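PDB 3FVV: histidinol-phosphatase from Bordetella pertussis, which probably catalyses the dephosphorylation of histidinol phosphate to histidinol, a late step of histidine biosynthesis, as a magnesium-dependent hydrolase of the HAD superfamily. Local coordinates for residues Leu16-Arg30 against Trp80-Leu93. Residues are numbered along the deposited sequence; the frame is centred on the assembly and turned at random.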
loop_
_atom_site.group_PDB
_atom_site.type_symbol
_atom_site.label_atom_id
_atom_site.label_comp_id
_atom_site.label_asym_id
_atom_site.label_seq_id
_atom_site.Cartn_x
_atom_site.Cartn_y
_atom_site.Cartn_z
ATOM N N LEU A 16 -0.672 -8.576 -3.092
ATOM C CA LEU A 16 -1.905 -9.230 -2.690
ATOM C C LEU A 16 -2.895 -9.152 -3.863
ATOM O O LEU A 16 -2.933 -8.144 -4.570
ATOM C CB LEU A 16 -2.522 -8.567 -1.453
ATOM C CG LEU A 16 -1.718 -8.506 -0.162
ATOM C CD1 LEU A 16 -2.482 -7.602 0.811
ATOM C CD2 LEU A 16 -1.534 -9.874 0.345
ATOM N N PRO A 17 -3.680 -10.219 -4.080
ATOM C CA PRO A 17 -4.617 -10.235 -5.186
ATOM C C PRO A 17 -5.890 -9.495 -4.803
ATOM O O PRO A 17 -6.931 -9.871 -5.203
ATOM C CB PRO A 17 -4.891 -11.733 -5.391
ATOM C CG PRO A 17 -4.680 -12.343 -4.052
ATOM C CD PRO A 17 -3.614 -11.524 -3.394
ATOM N N LEU A 18 -5.784 -8.417 -4.047
ATOM C CA LEU A 18 -6.938 -7.665 -3.662
ATOM C C LEU A 18 -6.468 -6.247 -3.284
ATOM O O LEU A 18 -5.257 -5.949 -3.226
ATOM C CB LEU A 18 -7.653 -8.388 -2.509
ATOM C CG LEU A 18 -6.805 -8.840 -1.278
ATOM C CD1 LEU A 18 -6.541 -7.669 -0.362
ATOM C CD2 LEU A 18 -7.407 -10.037 -0.501
ATOM N N ASP A 19 -7.433 -5.376 -3.056
ATOM C CA ASP A 19 -7.180 -4.042 -2.534
ATOM C C ASP A 19 -7.482 -4.046 -1.045
ATOM O O ASP A 19 -8.651 -4.073 -0.595
ATOM C CB ASP A 19 -8.073 -2.988 -3.243
ATOM C CG ASP A 19 -7.943 -1.612 -2.608
ATOM O OD1 ASP A 19 -6.969 -1.350 -1.895
ATOM O OD2 ASP A 19 -8.821 -0.787 -2.824
ATOM N N SER A 20 -6.424 -3.950 -0.272
ATOM C CA SER A 20 -6.528 -4.065 1.156
ATOM C C SER A 20 -7.337 -2.863 1.752
ATOM O O SER A 20 -8.002 -2.993 2.757
ATOM C CB SER A 20 -5.139 -4.251 1.778
ATOM O OG SER A 20 -4.348 -3.061 1.802
ATOM N N ASP A 21 -7.349 -1.733 1.073
ATOM C CA ASP A 21 -8.016 -0.509 1.586
ATOM C C ASP A 21 -9.534 -0.792 1.560
ATOM O O ASP A 21 -10.197 -0.785 2.583
ATOM C CB ASP A 21 -7.618 0.662 0.678
ATOM C CG ASP A 21 -7.601 2.011 1.373
ATOM O OD1 ASP A 21 -7.617 2.107 2.614
ATOM O OD2 ASP A 21 -7.584 3.021 0.613
ATOM N N TYR A 22 -10.047 -1.106 0.374
ATOM C CA TYR A 22 -11.460 -1.445 0.160
ATOM C C TYR A 22 -11.891 -2.670 0.987
ATOM O O TYR A 22 -12.917 -2.633 1.669
ATOM C CB TYR A 22 -11.749 -1.667 -1.316
ATOM C CG TYR A 22 -13.226 -1.971 -1.494
ATOM C CD1 TYR A 22 -14.174 -0.942 -1.474
ATOM C CD2 TYR A 22 -13.678 -3.282 -1.536
ATOM C CE1 TYR A 22 -15.561 -1.211 -1.560
ATOM C CE2 TYR A 22 -15.042 -3.576 -1.635
ATOM C CZ TYR A 22 -15.987 -2.539 -1.642
ATOM O OH TYR A 22 -17.337 -2.840 -1.709
ATOM N N GLN A 23 -11.083 -3.727 1.011
ATOM C CA GLN A 23 -11.466 -4.953 1.770
ATOM C C GLN A 23 -11.580 -4.639 3.282
ATOM O O GLN A 23 -12.486 -5.111 3.972
ATOM C CB GLN A 23 -10.492 -6.082 1.523
ATOM C CG GLN A 23 -10.477 -6.539 0.113
ATOM C CD GLN A 23 -11.825 -7.132 -0.271
ATOM O OE1 GLN A 23 -12.533 -7.727 0.564
ATOM N NE2 GLN A 23 -12.170 -6.990 -1.517
ATOM N N TRP A 24 -10.707 -3.788 3.781
ATOM C CA TRP A 24 -10.846 -3.364 5.163
ATOM C C TRP A 24 -12.137 -2.585 5.429
ATOM O O TRP A 24 -12.800 -2.884 6.434
ATOM C CB TRP A 24 -9.606 -2.578 5.574
ATOM C CG TRP A 24 -9.607 -1.876 6.908
ATOM C CD1 TRP A 24 -9.596 -0.531 7.057
ATOM C CD2 TRP A 24 -9.691 -2.428 8.258
ATOM N NE1 TRP A 24 -9.583 -0.207 8.389
ATOM C CE2 TRP A 24 -9.654 -1.340 9.150
ATOM C CE3 TRP A 24 -9.737 -3.698 8.781
ATOM C CZ2 TRP A 24 -9.647 -1.486 10.534
ATOM C CZ3 TRP A 24 -9.734 -3.853 10.157
ATOM C CH2 TRP A 24 -9.672 -2.746 11.023
ATOM N N ALA A 25 -12.482 -1.609 4.571
ATOM C CA ALA A 25 -13.754 -0.886 4.678
ATOM C C ALA A 25 -14.916 -1.836 4.619
ATOM O O ALA A 25 -15.887 -1.779 5.421
ATOM C CB ALA A 25 -13.884 0.139 3.534
ATOM N N ASP A 26 -14.834 -2.749 3.662
ATOM C CA ASP A 26 -15.897 -3.693 3.462
ATOM C C ASP A 26 -15.983 -4.660 4.630
ATOM O O ASP A 26 -17.074 -5.066 5.020
ATOM C CB ASP A 26 -15.685 -4.481 2.167
ATOM C CG ASP A 26 -16.864 -5.358 1.851
ATOM O OD1 ASP A 26 -17.983 -4.825 1.782
ATOM O OD2 ASP A 26 -16.670 -6.562 1.720
ATOM N N PHE A 27 -14.834 -5.020 5.194
ATOM C CA PHE A 27 -14.788 -5.894 6.357
ATOM C C PHE A 27 -15.470 -5.232 7.562
ATOM O O PHE A 27 -16.271 -5.859 8.266
ATOM C CB PHE A 27 -13.350 -6.280 6.669
ATOM C CG PHE A 27 -13.155 -6.851 8.045
ATOM C CD1 PHE A 27 -13.233 -8.220 8.249
ATOM C CD2 PHE A 27 -12.857 -6.047 9.114
ATOM C CE1 PHE A 27 -13.052 -8.752 9.463
ATOM C CE2 PHE A 27 -12.685 -6.596 10.348
ATOM C CZ PHE A 27 -12.782 -7.942 10.523
ATOM N N LEU A 28 -15.178 -3.961 7.798
ATOM C CA LEU A 28 -15.837 -3.226 8.893
ATOM C C LEU A 28 -17.344 -3.085 8.622
ATOM O O LEU A 28 -18.166 -3.291 9.545
ATOM C CB LEU A 28 -15.188 -1.855 9.125
ATOM C CG LEU A 28 -13.722 -1.836 9.588
ATOM C CD1 LEU A 28 -13.200 -0.420 9.496
ATOM C CD2 LEU A 28 -13.585 -2.348 10.985
ATOM N N ALA A 29 -17.724 -2.810 7.375
ATOM C CA ALA A 29 -19.168 -2.714 6.995
ATOM C C ALA A 29 -19.928 -4.036 7.319
ATOM O O ALA A 29 -20.953 -4.034 8.044
ATOM C CB ALA A 29 -19.319 -2.354 5.500
ATOM N N ARG A 30 -19.427 -5.123 6.724
ATOM C CA ARG A 30 -19.942 -6.495 6.854
ATOM C C ARG A 30 -20.090 -6.984 8.256
ATOM O O ARG A 30 -20.850 -7.854 8.525
ATOM C CB ARG A 30 -18.922 -7.517 6.315
ATOM C CG ARG A 30 -19.185 -8.063 5.003
ATOM C CD ARG A 30 -18.555 -9.493 4.805
ATOM N NE ARG A 30 -17.129 -9.734 5.151
ATOM C CZ ARG A 30 -16.074 -9.146 4.587
ATOM N NH1 ARG A 30 -16.200 -8.152 3.721
ATOM N NH2 ARG A 30 -14.861 -9.532 4.931
ATOM N N TRP A 80 -9.985 -6.044 15.909
ATOM C CA TRP A 80 -10.664 -6.253 14.622
ATOM C C TRP A 80 -9.732 -6.443 13.431
ATOM O O TRP A 80 -9.995 -7.233 12.527
ATOM C CB TRP A 80 -11.687 -5.142 14.329
ATOM C CG TRP A 80 -12.676 -4.944 15.422
ATOM C CD1 TRP A 80 -13.024 -5.830 16.357
ATOM C CD2 TRP A 80 -13.415 -3.752 15.699
ATOM N NE1 TRP A 80 -13.924 -5.288 17.221
ATOM C CE2 TRP A 80 -14.209 -4.010 16.813
ATOM C CE3 TRP A 80 -13.500 -2.497 15.079
ATOM C CZ2 TRP A 80 -15.073 -3.032 17.389
ATOM C CZ3 TRP A 80 -14.368 -1.543 15.624
ATOM C CH2 TRP A 80 -15.128 -1.814 16.774
ATOM N N HIS A 81 -8.619 -5.736 13.430
ATOM C CA HIS A 81 -7.643 -5.937 12.385
ATOM C C HIS A 81 -7.035 -7.347 12.416
ATOM O O HIS A 81 -6.782 -7.904 11.409
ATOM C CB HIS A 81 -6.604 -4.838 12.404
ATOM C CG HIS A 81 -5.678 -4.892 11.244
ATOM N ND1 HIS A 81 -5.886 -4.171 10.078
ATOM C CD2 HIS A 81 -4.572 -5.617 11.037
ATOM C CE1 HIS A 81 -4.923 -4.441 9.221
ATOM N NE2 HIS A 81 -4.115 -5.318 9.774
ATOM N N GLU A 82 -6.789 -7.908 13.582
ATOM C CA GLU A 82 -6.332 -9.294 13.633
ATOM C C GLU A 82 -7.311 -10.242 12.995
ATOM O O GLU A 82 -6.953 -11.125 12.284
ATOM C CB GLU A 82 -6.043 -9.778 15.067
ATOM C CG GLU A 82 -4.945 -9.028 15.778
ATOM C CD GLU A 82 -4.925 -9.269 17.291
ATOM O OE1 GLU A 82 -5.615 -10.184 17.770
ATOM O OE2 GLU A 82 -4.252 -8.507 18.026
ATOM N N GLU A 83 -8.589 -10.042 13.214
ATOM C CA GLU A 83 -9.566 -10.885 12.569
ATOM C C GLU A 83 -9.515 -10.710 11.045
ATOM O O GLU A 83 -9.668 -11.653 10.319
ATOM C CB GLU A 83 -10.955 -10.507 13.142
ATOM C CG GLU A 83 -12.129 -11.223 12.479
ATOM C CD GLU A 83 -13.484 -10.601 12.957
ATOM O OE1 GLU A 83 -13.526 -10.075 14.106
ATOM O OE2 GLU A 83 -14.460 -10.578 12.156
ATOM N N PHE A 84 -9.362 -9.463 10.590
ATOM C CA PHE A 84 -9.180 -9.110 9.198
ATOM C C PHE A 84 -7.961 -9.812 8.606
ATOM O O PHE A 84 -8.007 -10.301 7.482
ATOM C CB PHE A 84 -9.040 -7.588 9.090
ATOM C CG PHE A 84 -8.723 -7.055 7.699
ATOM C CD1 PHE A 84 -9.640 -7.201 6.656
ATOM C CD2 PHE A 84 -7.584 -6.362 7.472
ATOM C CE1 PHE A 84 -9.418 -6.703 5.412
ATOM C CE2 PHE A 84 -7.295 -5.816 6.174
ATOM C CZ PHE A 84 -8.223 -5.979 5.154
ATOM N N MET A 85 -6.879 -9.831 9.365
ATOM C CA MET A 85 -5.673 -10.483 8.859
ATOM C C MET A 85 -5.950 -11.953 8.677
ATOM O O MET A 85 -5.665 -12.506 7.618
ATOM C CB MET A 85 -4.472 -10.332 9.797
ATOM C CG MET A 85 -3.803 -8.985 9.733
ATOM S SD MET A 85 -2.997 -8.548 8.161
ATOM C CE MET A 85 -1.595 -9.708 8.298
ATOM N N ARG A 86 -6.575 -12.564 9.691
ATOM C CA ARG A 86 -6.837 -14.016 9.689
ATOM C C ARG A 86 -7.819 -14.460 8.598
ATOM O O ARG A 86 -7.674 -15.550 8.031
ATOM C CB ARG A 86 -7.378 -14.387 11.084
ATOM C CG ARG A 86 -7.995 -15.703 11.246
ATOM C CD ARG A 86 -8.630 -15.952 12.719
ATOM N NE ARG A 86 -7.704 -15.394 13.690
ATOM C CZ ARG A 86 -7.903 -14.303 14.452
ATOM N NH1 ARG A 86 -9.073 -13.670 14.534
ATOM N NH2 ARG A 86 -6.918 -13.886 15.206
ATOM N N ASP A 87 -8.841 -13.649 8.324
ATOM C CA ASP A 87 -10.007 -14.080 7.504
ATOM C C ASP A 87 -9.914 -13.525 6.080
ATOM O O ASP A 87 -10.469 -14.090 5.162
ATOM C CB ASP A 87 -11.349 -13.601 8.105
ATOM C CG ASP A 87 -11.679 -14.294 9.408
ATOM O OD1 ASP A 87 -10.944 -15.244 9.712
ATOM O OD2 ASP A 87 -12.647 -13.916 10.107
ATOM N N VAL A 88 -9.237 -12.401 5.898
ATOM C CA VAL A 88 -9.127 -11.805 4.569
ATOM C C VAL A 88 -7.692 -11.787 4.027
ATOM O O VAL A 88 -7.414 -12.273 2.956
ATOM C CB VAL A 88 -9.697 -10.365 4.589
ATOM C CG1 VAL A 88 -9.628 -9.729 3.141
ATOM C CG2 VAL A 88 -11.099 -10.370 5.109
ATOM N N ILE A 89 -6.756 -11.210 4.753
ATOM C CA ILE A 89 -5.457 -10.998 4.157
ATOM C C ILE A 89 -4.687 -12.315 4.050
ATOM O O ILE A 89 -4.261 -12.703 2.940
ATOM C CB ILE A 89 -4.638 -9.918 4.898
ATOM C CG1 ILE A 89 -5.381 -8.554 4.840
ATOM C CG2 ILE A 89 -3.245 -9.786 4.291
ATOM C CD1 ILE A 89 -5.565 -7.930 3.431
ATOM N N ARG A 90 -4.489 -12.991 5.176
ATOM C CA ARG A 90 -3.644 -14.186 5.183
ATOM C C ARG A 90 -3.974 -15.221 4.113
ATOM O O ARG A 90 -3.080 -15.697 3.445
ATOM C CB ARG A 90 -3.657 -14.905 6.519
ATOM C CG ARG A 90 -2.850 -14.255 7.482
ATOM C CD ARG A 90 -1.949 -15.200 8.267
ATOM N NE ARG A 90 -0.881 -14.359 8.781
ATOM C CZ ARG A 90 0.372 -14.354 8.326
ATOM N NH1 ARG A 90 1.232 -13.524 8.866
ATOM N NH2 ARG A 90 0.782 -15.165 7.364
ATOM N N PRO A 91 -5.241 -15.555 3.952
ATOM C CA PRO A 91 -5.507 -16.555 2.936
ATOM C C PRO A 91 -5.294 -16.058 1.510
ATOM O O PRO A 91 -5.432 -16.844 0.607
ATOM C CB PRO A 91 -6.990 -16.877 3.114
ATOM C CG PRO A 91 -7.340 -16.393 4.508
ATOM C CD PRO A 91 -6.448 -15.197 4.724
ATOM N N SER A 92 -5.053 -14.772 1.285
ATOM C CA SER A 92 -4.765 -14.300 -0.046
ATOM C C SER A 92 -3.254 -14.213 -0.303
ATOM O O SER A 92 -2.841 -13.751 -1.357
ATOM C CB SER A 92 -5.394 -12.896 -0.213
ATOM O OG SER A 92 -4.573 -11.879 0.386
ATOM N N LEU A 93 -2.436 -14.548 0.710
ATOM C CA LEU A 93 -1.020 -14.591 0.542
ATOM C C LEU A 93 -0.645 -15.760 -0.375
ATOM O O LEU A 93 -1.090 -16.881 -0.146
ATOM C CB LEU A 93 -0.332 -14.773 1.880
ATOM C CG LEU A 93 0.350 -13.548 2.438
ATOM C CD1 LEU A 93 -0.600 -12.414 2.525
ATOM C CD2 LEU A 93 0.931 -13.943 3.793
#
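Phe84 is the knob of this contact, its ring set into a hole formed by Ser20, Gln23, Trp24 and Phe27 on helix 20-30. Trp24 turns its edge to the Phe84 face in an edge-to-face pair, planes at 61°, with CE3 3.7 Å from Phe84 CD2. A chi1 of 164°, CG anti to the backbone N, carries the Phe27 ring across to helix 80-89, where Phe84 CB lies over its centre, 3.9 Å from the centroid, in a CH-pi contact. His81 completes the aromatic cluster, ND1 over the Trp24 face opposite the one that Leu28 CD1 covers.

Aliphatic packing continues toward the loop 16-19. Leu16 and Leu18 each cross Ile89 at about a right angle; leucine's forked end lets Leu18 meet Ile89 CD1 with CD1 (3.9 Å) and Ser92 with CD2. Val88 splits its branches, CG1 against Gln23 CB and CG2 at the in-plane edge of the Arg30 guanidinium, which is salt-bridged to Asp26, itself paired with Arg41.

Polar groups find partners within their own segment or beyond both. Ser92 OG gives its hydrogen to Ile89 O (2.7 Å), on a lone pair in the carbonyl plane. Asp19 N-caps helix 20-30 through Asp21 N, while Ser20 OG is hydrogen-bonded to Asp12 OD1. Glu83 lays OE2 3.5 Å from Phe27 CZ and pairs OE1 with Arg33.

Shape and ring packing, without polar bonds between the segments, thus join two of four helices inserted between strands 5-9 and 110-115, consistent with a HAD phosphatase cap.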